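Local coordinates for putative immunoglobulin-blocking virulence protein (Mycoplasma mycoides subsp. capri, PDB 7ADK) that probably acts as an immunoglobulin-blocking virulence factor of the mycoplasma, capturing host antibody and so interfering with its function, at residues A[299-313]-A[321-334]. Residues are numbered along the deposited sequence; the frame is centred on the assembly and turned at random.
Sequences IASTSEKYLEKGLTI and NEAGEIDSNGWGPP
Tyr306 and Trp331 lie face to face, the phenol over the six-membered ring of the indole with centroids 3.7 Å apart and planes at 8°. Tyr306 CB continues this cover over the five-membered ring as a CH-pi contact. On the opposite face of the indole sit Ser328 OG and the carbonyl carbon of Asn329, both toward the rim. At the indole edge, Trp331 NE1 donates to Ser303 OG, 3.2 Å away and 8° out of the ring plane. With OG anti to the carbonyl carbon, a chi1 of -70° sets the Ser303 hydroxyl between the indole N-H and Asp327, and it donates its hydrogen to Asp327 OD2 at 2.8 Å, on the anti side of the carboxylate. The same Asp327 OD2 accepts from Ser328 N above the carboxylate plane. Next to Ser328, Ile313 CG2 packs 3.6 Å from Ser328 CB, and its CD1 reaches Ile326.

Backbone bonds to segment 321-334 flank helix 301-308 on both sides. Ala300 N donates to Ile326 O just before the helix. Beyond its Schellman end at Gly310, Thr312 and Gly332 form an antiparallel hydrogen-bonded pair, with Gly332 N 2.9 Å from Thr312 O. Strand 312-313 is thereby an edge of a three-stranded antiparallel sheet completed by strand 318-320, while helix 182-194 packs against Ile299, Thr312 and Ile326.

Two donors on Asp327 OD2 would favour a charged carboxylate, and the chain of hydrogen bonds from the indole through Ser303 to that oxygen, together with the stack, fixes the rotation of Trp331 against the helix.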
ATOM      1  N   ILE A 299     -19.959  48.189 -10.187  1.00 87.13           N
ATOM      2  CA  ILE A 299     -19.296  47.245  -9.264  1.00 87.13           C
ATOM      3  C   ILE A 299     -20.275  46.765  -8.181  1.00 87.13           C
ATOM      4  O   ILE A 299     -21.038  47.557  -7.628  1.00 87.13           O
ATOM      5  CB  ILE A 299     -18.030  47.874  -8.638  1.00 87.13           C
ATOM      6  CG1 ILE A 299     -16.939  48.215  -9.672  1.00 87.13           C
ATOM      7  CG2 ILE A 299     -17.420  46.986  -7.543  1.00 87.13           C
ATOM      8  CD1 ILE A 299     -16.442  47.049 -10.532  1.00 87.13           C
ATOM      9  N   ALA A 300     -20.253  45.471  -7.874  1.00 91.25           N
ATOM     10  CA  ALA A 300     -21.087  44.819  -6.867  1.00 91.25           C
ATOM     11  C   ALA A 300     -20.709  45.158  -5.410  1.00 91.25           C
ATOM     12  O   ALA A 300     -19.570  45.497  -5.095  1.00 91.25           O
ATOM     13  CB  ALA A 300     -21.034  43.314  -7.110  1.00 91.25           C
ATOM     14  N   SER A 301     -21.682  45.032  -4.502  1.00 94.49           N
ATOM     15  CA  SER A 301     -21.624  45.563  -3.132  1.00 94.49           C
ATOM     16  C   SER A 301     -20.483  45.001  -2.278  1.00 94.49           C
ATOM     17  O   SER A 301     -19.891  45.733  -1.497  1.00 94.49           O
ATOM     18  CB  SER A 301     -22.973  45.290  -2.454  1.00 94.49           C
ATOM     19  OG  SER A 301     -23.129  45.983  -1.236  1.00 94.49           O
ATOM     20  N   THR A 302     -20.152  43.719  -2.415  1.00 94.44           N
ATOM     21  CA  THR A 302     -19.054  43.075  -1.677  1.00 94.44           C
ATOM     22  C   THR A 302     -17.698  43.473  -2.242  1.00 94.44           C
ATOM     23  O   THR A 302     -16.832  43.933  -1.508  1.00 94.44           O
ATOM     24  CB  THR A 302     -19.199  41.550  -1.720  1.00 94.44           C
ATOM     25  OG1 THR A 302     -19.294  41.125  -3.056  1.00 94.44           O
ATOM     26  CG2 THR A 302     -20.446  41.068  -0.988  1.00 94.44           C
ATOM     27  N   SER A 303     -17.519  43.381  -3.559  1.00 90.87           N
ATOM     28  CA  SER A 303     -16.282  43.774  -4.237  1.00 90.87           C
ATOM     29  C   SER A 303     -15.950  45.266  -4.132  1.00 90.87           C
ATOM     30  O   SER A 303     -14.795  45.637  -4.296  1.00 90.87           O
ATOM     31  CB  SER A 303     -16.329  43.330  -5.690  1.00 90.87           C
ATOM     32  OG  SER A 303     -16.247  41.927  -5.741  1.00 90.87           O
ATOM     33  N   GLU A 304     -16.903  46.137  -3.795  1.00 94.59           N
ATOM     34  CA  GLU A 304     -16.611  47.525  -3.428  1.00 94.59           C
ATOM     35  C   GLU A 304     -15.947  47.665  -2.040  1.00 94.59           C
ATOM     36  O   GLU A 304     -15.080  48.515  -1.856  1.00 94.59           O
ATOM     37  CB  GLU A 304     -17.903  48.339  -3.530  1.00 94.59           C
ATOM     38  CG  GLU A 304     -17.704  49.837  -3.369  1.00 94.59           C
ATOM     39  CD  GLU A 304     -18.977  50.617  -3.692  1.00 94.59           C
ATOM     40  OE1 GLU A 304     -18.936  51.512  -4.569  1.00 94.59           O
ATOM     41  OE2 GLU A 304     -20.025  50.351  -3.069  1.00 94.59           O
ATOM     42  N   LYS A 305     -16.277  46.810  -1.067  1.00 93.49           N
ATOM     43  CA  LYS A 305     -15.635  46.842   0.260  1.00 93.49           C
ATOM     44  C   LYS A 305     -14.202  46.308   0.255  1.00 93.49           C
ATOM     45  O   LYS A 305     -13.336  46.879   0.902  1.00 93.49           O
ATOM     46  CB  LYS A 305     -16.541  46.217   1.343  1.00 93.49           C
ATOM     47  CG  LYS A 305     -16.307  44.745   1.707  1.00 93.49           C
ATOM     48  CD  LYS A 305     -17.439  44.197   2.569  1.00 93.49           C
ATOM     49  CE  LYS A 305     -17.295  42.724   2.925  1.00 93.49           C
ATOM     50  NZ  LYS A 305     -16.274  42.468   3.929  1.00 93.49           N
ATOM     51  N   TYR A 306     -13.878  45.311  -0.561  1.00 88.16           N
ATOM     52  CA  TYR A 306     -12.483  44.905  -0.774  1.00 88.16           C
ATOM     53  C   TYR A 306     -11.641  46.006  -1.443  1.00 88.16           C
ATOM     54  O   TYR A 306     -10.480  46.203  -1.093  1.00 88.16           O
ATOM     55  CB  TYR A 306     -12.430  43.603  -1.561  1.00 88.16           C
ATOM     56  CG  TYR A 306     -12.754  42.370  -0.748  1.00 88.16           C
ATOM     57  CD1 TYR A 306     -14.082  42.029  -0.474  1.00 88.16           C
ATOM     58  CD2 TYR A 306     -11.721  41.541  -0.286  1.00 88.16           C
ATOM     59  CE1 TYR A 306     -14.381  40.858   0.235  1.00 88.16           C
ATOM     60  CE2 TYR A 306     -12.017  40.369   0.420  1.00 88.16           C
ATOM     61  CZ  TYR A 306     -13.349  40.018   0.672  1.00 88.16           C
ATOM     62  OH  TYR A 306     -13.622  38.875   1.331  1.00 88.16           O
ATOM     63  N   LEU A 307     -12.237  46.796  -2.334  1.00 89.26           N
ATOM     64  CA  LEU A 307     -11.608  47.981  -2.903  1.00 89.26           C
ATOM     65  C   LEU A 307     -11.347  49.082  -1.854  1.00 89.26           C
ATOM     66  O   LEU A 307     -10.288  49.700  -1.911  1.00 89.26           O
ATOM     67  CB  LEU A 307     -12.464  48.451  -4.090  1.00 89.26           C
ATOM     68  CG  LEU A 307     -11.929  49.660  -4.866  1.00 89.26           C
ATOM     69  CD1 LEU A 307     -10.559  49.380  -5.467  1.00 89.26           C
ATOM     70  CD2 LEU A 307     -12.882  49.994  -6.010  1.00 89.26           C
ATOM     71  N   GLU A 308     -12.230  49.285  -0.864  1.00 93.50           N
ATOM     72  CA  GLU A 308     -11.959  50.143   0.309  1.00 93.50           C
ATOM     73  C   GLU A 308     -10.809  49.629   1.202  1.00 93.50           C
ATOM     74  O   GLU A 308     -10.071  50.434   1.764  1.00 93.50           O
ATOM     75  CB  GLU A 308     -13.225  50.328   1.157  1.00 93.50           C
ATOM     76  CG  GLU A 308     -14.295  51.188   0.487  1.00 93.50           C
ATOM     77  CD  GLU A 308     -15.618  51.255   1.255  1.00 93.50           C
ATOM     78  OE1 GLU A 308     -15.913  50.392   2.104  1.00 93.50           O
ATOM     79  OE2 GLU A 308     -16.397  52.198   1.025  1.00 93.50           O
ATOM     80  N   LYS A 309     -10.593  48.310   1.297  1.00 92.61           N
ATOM     81  CA  LYS A 309      -9.386  47.697   1.895  1.00 92.61           C
ATOM     82  C   LYS A 309      -8.151  47.764   0.981  1.00 92.61           C
ATOM     83  O   LYS A 309      -7.061  47.391   1.401  1.00 92.61           O
ATOM     84  CB  LYS A 309      -9.682  46.250   2.317  1.00 92.61           C
ATOM     85  CG  LYS A 309     -10.599  46.150   3.539  1.00 92.61           C
ATOM     86  CD  LYS A 309     -11.078  44.732   3.841  1.00 92.61           C
ATOM     87  CE  LYS A 309      -9.957  43.766   4.146  1.00 92.61           C
ATOM     88  NZ  LYS A 309     -10.435  42.443   4.529  1.00 92.61           N
ATOM     89  N   GLY A 310      -8.298  48.264  -0.244  1.00 88.90           N
ATOM     90  CA  GLY A 310      -7.226  48.462  -1.220  1.00 88.90           C
ATOM     91  C   GLY A 310      -6.871  47.261  -2.098  1.00 88.90           C
ATOM     92  O   GLY A 310      -5.825  47.290  -2.743  1.00 88.90           O
ATOM     93  N   LEU A 311      -7.713  46.228  -2.157  1.00 82.21           N
ATOM     94  CA  LEU A 311      -7.526  45.065  -3.025  1.00 82.21           C
ATOM     95  C   LEU A 311      -8.468  45.149  -4.234  1.00 82.21           C
ATOM     96  O   LEU A 311      -9.684  45.198  -4.080  1.00 82.21           O
ATOM     97  CB  LEU A 311      -7.767  43.766  -2.235  1.00 82.21           C
ATOM     98  CG  LEU A 311      -7.090  43.611  -0.867  1.00 82.21           C
ATOM     99  CD1 LEU A 311      -7.386  42.218  -0.338  1.00 82.21           C
ATOM    100  CD2 LEU A 311      -5.579  43.780  -0.912  1.00 82.21           C
ATOM    101  N   THR A 312      -7.929  45.173  -5.445  1.00 79.47           N
ATOM    102  CA  THR A 312      -8.707  45.287  -6.689  1.00 79.47           C
ATOM    103  C   THR A 312      -9.169  43.918  -7.181  1.00 79.47           C
ATOM    104  O   THR A 312      -8.431  42.951  -7.039  1.00 79.47           O
ATOM    105  CB  THR A 312      -7.909  45.988  -7.799  1.00 79.47           C
ATOM    106  OG1 THR A 312      -6.689  45.347  -8.071  1.00 79.47           O
ATOM    107  CG2 THR A 312      -7.568  47.417  -7.440  1.00 79.47           C
ATOM    108  N   ILE A 313     -10.345  43.836  -7.815  1.00 75.58           N
ATOM    109  CA  ILE A 313     -10.867  42.621  -8.471  1.00 75.58           C
ATOM    110  C   ILE A 313      -9.787  42.017  -9.371  1.00 75.58           C
ATOM    111  O   ILE A 313      -9.264  42.717 -10.238  1.00 75.58           O
ATOM    112  CB  ILE A 313     -12.149  42.937  -9.291  1.00 75.58           C
ATOM    113  CG1 ILE A 313     -13.322  43.327  -8.365  1.00 75.58           C
ATOM    114  CG2 ILE A 313     -12.507  41.756 -10.210  1.00 75.58           C
ATOM    115  CD1 ILE A 313     -14.574  43.797  -9.099  1.00 75.58           C
ATOM    116  N   ASN A 321     -22.838  39.346 -11.746  1.00 84.90           N
ATOM    117  CA  ASN A 321     -23.976  38.800 -10.996  1.00 84.90           C
ATOM    118  C   ASN A 321     -25.318  39.166 -11.655  1.00 84.90           C
ATOM    119  O   ASN A 321     -25.377  39.811 -12.698  1.00 84.90           O
ATOM    120  CB  ASN A 321     -23.874  39.132  -9.495  1.00 84.90           C
ATOM    121  CG  ASN A 321     -24.268  40.532  -9.077  1.00 84.90           C
ATOM    122  OD1 ASN A 321     -25.288  41.064  -9.466  1.00 84.90           O
ATOM    123  ND2 ASN A 321     -23.512  41.139  -8.201  1.00 84.90           N
ATOM    124  N   GLU A 322     -26.412  38.753 -11.026  1.00 89.30           N
ATOM    125  CA  GLU A 322     -27.791  38.871 -11.510  1.00 89.30           C
ATOM    126  C   GLU A 322     -28.205  40.294 -11.904  1.00 89.30           C
ATOM    127  O   GLU A 322     -28.987  40.466 -12.829  1.00 89.30           O
ATOM    128  CB  GLU A 322     -28.762  38.373 -10.423  1.00 89.30           C
ATOM    129  CG  GLU A 322     -28.630  36.893 -10.029  1.00 89.30           C
ATOM    130  CD  GLU A 322     -27.420  36.544  -9.146  1.00 89.30           C
ATOM    131  OE1 GLU A 322     -26.805  37.447  -8.540  1.00 89.30           O
ATOM    132  OE2 GLU A 322     -27.071  35.351  -9.042  1.00 89.30           O
ATOM    133  N   ALA A 323     -27.694  41.325 -11.234  1.00 91.62           N
ATOM    134  CA  ALA A 323     -28.147  42.711 -11.380  1.00 91.62           C
ATOM    135  C   ALA A 323     -27.398  43.540 -12.446  1.00 91.62           C
ATOM    136  O   ALA A 323     -27.524  44.764 -12.481  1.00 91.62           O
ATOM    137  CB  ALA A 323     -28.116  43.357  -9.993  1.00 91.62           C
ATOM    138  N   GLY A 324     -26.613  42.903 -13.318  1.00 91.14           N
ATOM    139  CA  GLY A 324     -25.815  43.601 -14.333  1.00 91.14           C
ATOM    140  C   GLY A 324     -24.684  44.428 -13.728  1.00 91.14           C
ATOM    141  O   GLY A 324     -24.545  45.617 -14.004  1.00 91.14           O
ATOM    142  N   GLU A 325     -23.896  43.801 -12.865  1.00 89.57           N
ATOM    143  CA  GLU A 325     -22.810  44.434 -12.123  1.00 89.57           C
ATOM    144  C   GLU A 325     -21.664  43.439 -11.890  1.00 89.57           C
ATOM    145  O   GLU A 325     -21.885  42.232 -11.799  1.00 89.57           O
ATOM    146  CB  GLU A 325     -23.370  45.033 -10.822  1.00 89.57           C
ATOM    147  CG  GLU A 325     -24.073  43.982  -9.960  1.00 89.57           C
ATOM    148  CD  GLU A 325     -24.649  44.534  -8.654  1.00 89.57           C
ATOM    149  OE1 GLU A 325     -25.276  45.610  -8.663  1.00 89.57           O
ATOM    150  OE2 GLU A 325     -24.479  43.891  -7.598  1.00 89.57           O
ATOM    151  N   ILE A 326     -20.437  43.951 -11.845  1.00 84.57           N
ATOM    152  CA  ILE A 326     -19.200  43.167 -11.796  1.00 84.57           C
ATOM    153  C   ILE A 326     -18.836  42.844 -10.342  1.00 84.57           C
ATOM    154  O   ILE A 326     -18.780  43.728  -9.492  1.00 84.57           O
ATOM    155  CB  ILE A 326     -18.059  43.901 -12.526  1.00 84.57           C
ATOM    156  CG1 ILE A 326     -18.404  44.145 -14.004  1.00 84.57           C
ATOM    157  CG2 ILE A 326     -16.746  43.129 -12.407  1.00 84.57           C
ATOM    158  CD1 ILE A 326     -17.317  44.920 -14.747  1.00 84.57           C
ATOM    159  N   ASP A 327     -18.551  41.580 -10.069  1.00 85.14           N
ATOM    160  CA  ASP A 327     -18.252  40.982  -8.766  1.00 85.14           C
ATOM    161  C   ASP A 327     -17.076  40.002  -8.916  1.00 85.14           C
ATOM    162  O   ASP A 327     -16.651  39.727 -10.037  1.00 85.14           O
ATOM    163  CB  ASP A 327     -19.533  40.304  -8.258  1.00 85.14           C
ATOM    164  CG  ASP A 327     -19.552  40.050  -6.749  1.00 85.14           C
ATOM    165  OD1 ASP A 327     -20.614  39.614  -6.246  1.00 85.14           O
ATOM    166  OD2 ASP A 327     -18.542  40.336  -6.066  1.00 85.14           O
ATOM    167  N   SER A 328     -16.495  39.472  -7.843  1.00 80.46           N
ATOM    168  CA  SER A 328     -15.413  38.484  -7.979  1.00 80.46           C
ATOM    169  C   SER A 328     -15.339  37.479  -6.838  1.00 80.46           C
ATOM    170  O   SER A 328     -15.916  37.668  -5.772  1.00 80.46           O
ATOM    171  CB  SER A 328     -14.055  39.156  -8.234  1.00 80.46           C
ATOM    172  OG  SER A 328     -13.448  39.651  -7.070  1.00 80.46           O
ATOM    173  N   ASN A 329     -14.627  36.382  -7.091  1.00 79.11           N
ATOM    174  CA  ASN A 329     -14.190  35.417  -6.085  1.00 79.11           C
ATOM    175  C   ASN A 329     -12.672  35.529  -5.813  1.00 79.11           C
ATOM    176  O   ASN A 329     -12.015  34.539  -5.514  1.00 79.11           O
ATOM    177  CB  ASN A 329     -14.701  34.014  -6.472  1.00 79.11           C
ATOM    178  CG  ASN A 329     -14.224  33.488  -7.817  1.00 79.11           C
ATOM    179  OD1 ASN A 329     -13.130  33.748  -8.286  1.00 79.11           O
ATOM    180  ND2 ASN A 329     -15.035  32.702  -8.487  1.00 79.11           N
ATOM    181  N   GLY A 330     -12.094  36.725  -5.966  1.00 78.11           N
ATOM    182  CA  GLY A 330     -10.652  36.953  -5.857  1.00 78.11           C
ATOM    183  C   GLY A 330     -10.232  38.405  -6.069  1.00 78.11           C
ATOM    184  O   GLY A 330     -10.685  39.065  -7.007  1.00 78.11           O
ATOM    185  N   TRP A 331      -9.384  38.914  -5.169  1.00 79.79           N
ATOM    186  CA  TRP A 331      -8.910  40.306  -5.101  1.00 79.79           C
ATOM    187  C   TRP A 331      -7.415  40.356  -4.768  1.00 79.79           C
ATOM    188  O   TRP A 331      -6.937  39.605  -3.925  1.00 79.79           O
ATOM    189  CB  TRP A 331      -9.701  41.140  -4.077  1.00 79.79           C
ATOM    190  CG  TRP A 331     -11.191  41.045  -4.115  1.00 79.79           C
ATOM    191  CD1 TRP A 331     -12.015  41.896  -4.757  1.00 79.79           C
ATOM    192  CD2 TRP A 331     -12.054  40.029  -3.521  1.00 79.79           C
ATOM    193  NE1 TRP A 331     -13.315  41.472  -4.616  1.00 79.79           N
ATOM    194  CE2 TRP A 331     -13.398  40.326  -3.869  1.00 79.79           C
ATOM    195  CE3 TRP A 331     -11.840  38.867  -2.747  1.00 79.79           C
ATOM    196  CZ2 TRP A 331     -14.469  39.521  -3.481  1.00 79.79           C
ATOM    197  CZ3 TRP A 331     -12.913  38.049  -2.357  1.00 79.79           C
ATOM    198  CH2 TRP A 331     -14.226  38.375  -2.719  1.00 79.79           C
ATOM    199  N   GLY A 332      -6.672  41.245  -5.420  1.00 82.93           N
ATOM    200  CA  GLY A 332      -5.224  41.355  -5.278  1.00 82.93           C
ATOM    201  C   GLY A 332      -4.756  42.753  -4.886  1.00 82.93           C
ATOM    202  O   GLY A 332      -5.358  43.741  -5.307  1.00 82.93           O
ATOM    203  N   PRO A 333      -3.684  42.884  -4.098  1.00 83.29           N
ATOM    204  CA  PRO A 333      -3.051  44.167  -3.831  1.00 83.29           C
ATOM    205  C   PRO A 333      -2.186  44.621  -5.026  1.00 83.29           C
ATOM    206  O   PRO A 333      -1.831  43.813  -5.893  1.00 83.29           O
ATOM    207  CB  PRO A 333      -2.207  43.907  -2.590  1.00 83.29           C
ATOM    208  CG  PRO A 333      -1.773  42.460  -2.756  1.00 83.29           C
ATOM    209  CD  PRO A 333      -2.967  41.815  -3.435  1.00 83.29           C
ATOM    210  N   PRO A 334      -1.785  45.900  -5.090  1.00 86.75           N
ATOM    211  CA  PRO A 334      -0.663  46.309  -5.928  1.00 86.75           C
ATOM    212  C   PRO A 334       0.618  45.593  -5.478  1.00 86.75           C
ATOM    213  O   PRO A 334       0.773  45.290  -4.298  1.00 86.75           O
ATOM    214  CB  PRO A 334      -0.548  47.827  -5.774  1.00 86.75           C
ATOM    215  CG  PRO A 334      -1.803  48.242  -5.010  1.00 86.75           C
ATOM    216  CD  PRO A 334      -2.226  46.999  -4.259  1.00 86.75           C
TER